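Local coordinates for protein ochratoxinase (Aspergillus niger, PDB 4C65) that hydrolyses the amide bond of the mycotoxin ochratoxin A, releasing phenylalanine, as a zinc-dependent carboxypeptidase of the amidohydrolase superfamily, at residues A[113-118]-A[202-207]. Sequence-based numbering, arbitrary orientation. Where two conformers were deposited one is given.
Sequences RDLAGY and VIKVMA
In the conformer described, one of two, Lys-204 reaches from strand 203-206 to the loop that follows strand 109-114 and wraps around the carbonyl oxygen of Leu-115. Its CB lies 3.6 Å from Leu-115 O and faces the tip of the same leucine, CD2. Lys-204 CG comes closest of the chain carbons, 3.3 Å from Leu-115 O. The bend at chi2 (88°) then carries the chain across the oxygen end of the carbonyl, where Lys-204 CD meets Leu-115 CB at 4.1 Å and Lys-204 CE stays near the oxygen. A second bend at chi4 brings NZ of this conformer back to donate a hydrogen bond of 3.1 Å to Leu-115 O, approaching from above the carbonyl plane, 56° out of it. Ala-116 CB lies near NZ as well.

Two residues earlier, Val-202 CG1 packs against both Arg-113 CG, at 4.0 Å, and Leu-115 CD2. That leucine methyl also covers one face of the Arg-113 guanidinium, offset toward its rim, while the arginine's polar end is held by Cys-68 O, Ser-372 O, Ser-262 and a salt bridge to Glu-264. An Asx turn shapes the loop: Ala-116 N donates to Asp-114 OD1, and the Asp-114 carboxylate is further tied to Ser-138 and Phe-72 N.

This conformer turns its NZ to the loop carbonyl, whereas Lys-204 is also an active-site ligand of both zinc ions, with His-69 and His-71 at the first and His-245 and His-265 at the second. The arrangement belongs to the C-terminal mouth of the twisted TIM barrel, where amidohydrolases carry their binuclear metal centre.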
loop_
_atom_site.group_PDB
_atom_site.type_symbol
_atom_site.label_atom_id
_atom_site.label_comp_id
_atom_site.label_asym_id
_atom_site.label_seq_id
_atom_site.Cartn_x
_atom_site.Cartn_y
_atom_site.Cartn_z
ATOM N N ARG A 113 -17.868 -26.271 20.758
ATOM C CA ARG A 113 -17.581 -25.949 19.369
ATOM C C ARG A 113 -17.796 -24.461 19.142
ATOM O O ARG A 113 -18.935 -23.974 19.151
ATOM C CB ARG A 113 -18.431 -26.788 18.406
ATOM C CG ARG A 113 -17.938 -26.714 16.959
ATOM C CD ARG A 113 -18.778 -27.554 16.018
ATOM N NE ARG A 113 -20.166 -27.098 15.969
ATOM C CZ ARG A 113 -21.041 -27.392 15.012
ATOM N NH1 ARG A 113 -20.699 -28.142 13.968
ATOM N NH2 ARG A 113 -22.278 -26.920 15.085
ATOM N N ASP A 114 -16.677 -23.751 18.991
ATOM C CA ASP A 114 -16.634 -22.333 18.686
ATOM C C ASP A 114 -16.846 -22.160 17.182
ATOM O O ASP A 114 -16.113 -22.746 16.387
ATOM C CB ASP A 114 -15.263 -21.780 19.083
ATOM C CG ASP A 114 -15.031 -20.383 18.612
ATOM O OD1 ASP A 114 -15.979 -19.574 18.593
ATOM O OD2 ASP A 114 -13.873 -20.060 18.325
ATOM N N LEU A 115 -17.810 -21.331 16.799
ATOM C CA LEU A 115 -18.144 -21.146 15.384
ATOM C C LEU A 115 -17.888 -19.737 14.851
ATOM O O LEU A 115 -18.136 -19.443 13.675
ATOM C CB LEU A 115 -19.595 -21.542 15.163
ATOM C CG LEU A 115 -19.884 -23.027 15.345
ATOM C CD1 LEU A 115 -21.365 -23.281 15.102
ATOM C CD2 LEU A 115 -19.036 -23.869 14.389
ATOM N N ALA A 116 -17.345 -18.858 15.681
ATOM C CA ALA A 116 -16.794 -17.603 15.191
ATOM C C ALA A 116 -16.021 -16.956 16.319
ATOM O O ALA A 116 -16.595 -16.623 17.353
ATOM C CB ALA A 116 -17.902 -16.674 14.729
ATOM N N GLY A 117 -14.732 -16.761 16.159
ATOM C CA GLY A 117 -13.992 -16.037 17.179
ATOM C C GLY A 117 -12.590 -16.545 17.425
ATOM O O GLY A 117 -11.933 -17.072 16.520
ATOM N N TYR A 118 -12.147 -16.425 18.665
ATOM C CA TYR A 118 -10.752 -16.629 19.009
ATOM C C TYR A 118 -10.520 -17.947 19.735
ATOM O O TYR A 118 -9.606 -18.056 20.550
ATOM C CB TYR A 118 -10.306 -15.455 19.890
ATOM C CG TYR A 118 -10.393 -14.109 19.235
ATOM C CD1 TYR A 118 -9.636 -13.827 18.107
ATOM C CD2 TYR A 118 -11.253 -13.131 19.707
ATOM C CE1 TYR A 118 -9.728 -12.603 17.472
ATOM C CE2 TYR A 118 -11.323 -11.890 19.112
ATOM C CZ TYR A 118 -10.554 -11.620 18.000
ATOM O OH TYR A 118 -10.624 -10.388 17.377
ATOM N N VAL A 202 -12.971 -27.198 12.854
ATOM C CA VAL A 202 -14.163 -27.233 12.059
ATOM C C VAL A 202 -14.136 -26.018 11.140
ATOM O O VAL A 202 -13.381 -25.072 11.385
ATOM C CB VAL A 202 -15.421 -27.278 12.951
ATOM C CG1 VAL A 202 -15.618 -25.982 13.725
ATOM C CG2 VAL A 202 -16.667 -27.588 12.110
ATOM N N ILE A 203 -14.946 -26.037 10.078
ATOM C CA ILE A 203 -15.139 -24.836 9.255
ATOM C C ILE A 203 -16.585 -24.378 9.323
ATOM O O ILE A 203 -17.512 -25.180 9.217
ATOM C CB ILE A 203 -14.693 -25.049 7.787
ATOM C CG1 ILE A 203 -13.213 -25.399 7.712
ATOM C CG2 ILE A 203 -14.941 -23.783 6.946
ATOM C CD1 ILE A 203 -12.278 -24.316 8.223
ATOM N N LYS A 204 -16.779 -23.075 9.480
ATOM C CA LYS A 204 -18.128 -22.480 9.528
ATOM C C LYS A 204 -18.347 -21.518 8.372
ATOM O O LYS A 204 -17.556 -20.610 8.168
ATOM C CB LYS A 204 -18.324 -21.758 10.871
ATOM C CG LYS A 204 -19.400 -20.692 10.932
ATOM C CD LYS A 204 -20.776 -21.203 11.279
ATOM C CE LYS A 204 -21.522 -19.866 11.592
ATOM N NZ LYS A 204 -21.074 -18.926 12.717
ATOM N N VAL A 205 -19.477 -21.680 7.668
ATOM C CA VAL A 205 -19.892 -20.742 6.606
ATOM C C VAL A 205 -21.243 -20.113 6.916
ATOM O O VAL A 205 -22.059 -20.699 7.630
ATOM C CB VAL A 205 -20.034 -21.398 5.224
ATOM C CG1 VAL A 205 -18.710 -21.945 4.788
ATOM C CG2 VAL A 205 -21.067 -22.511 5.220
ATOM N N MET A 206 -21.448 -18.903 6.383
ATOM C CA MET A 206 -22.742 -18.262 6.387
ATOM C C MET A 206 -23.349 -18.636 5.042
ATOM O O MET A 206 -22.867 -18.233 3.996
ATOM C CB MET A 206 -22.589 -16.759 6.533
ATOM C CG MET A 206 -21.821 -16.319 7.776
ATOM S SD MET A 206 -22.519 -16.918 9.330
ATOM C CE MET A 206 -21.766 -15.758 10.495
ATOM N N ALA A 207 -24.397 -19.440 5.093
ATOM C CA ALA A 207 -25.027 -19.954 3.907
ATOM C C ALA A 207 -26.411 -19.372 3.729
ATOM O O ALA A 207 -27.149 -19.776 2.830
ATOM C CB ALA A 207 -25.080 -21.460 3.969
#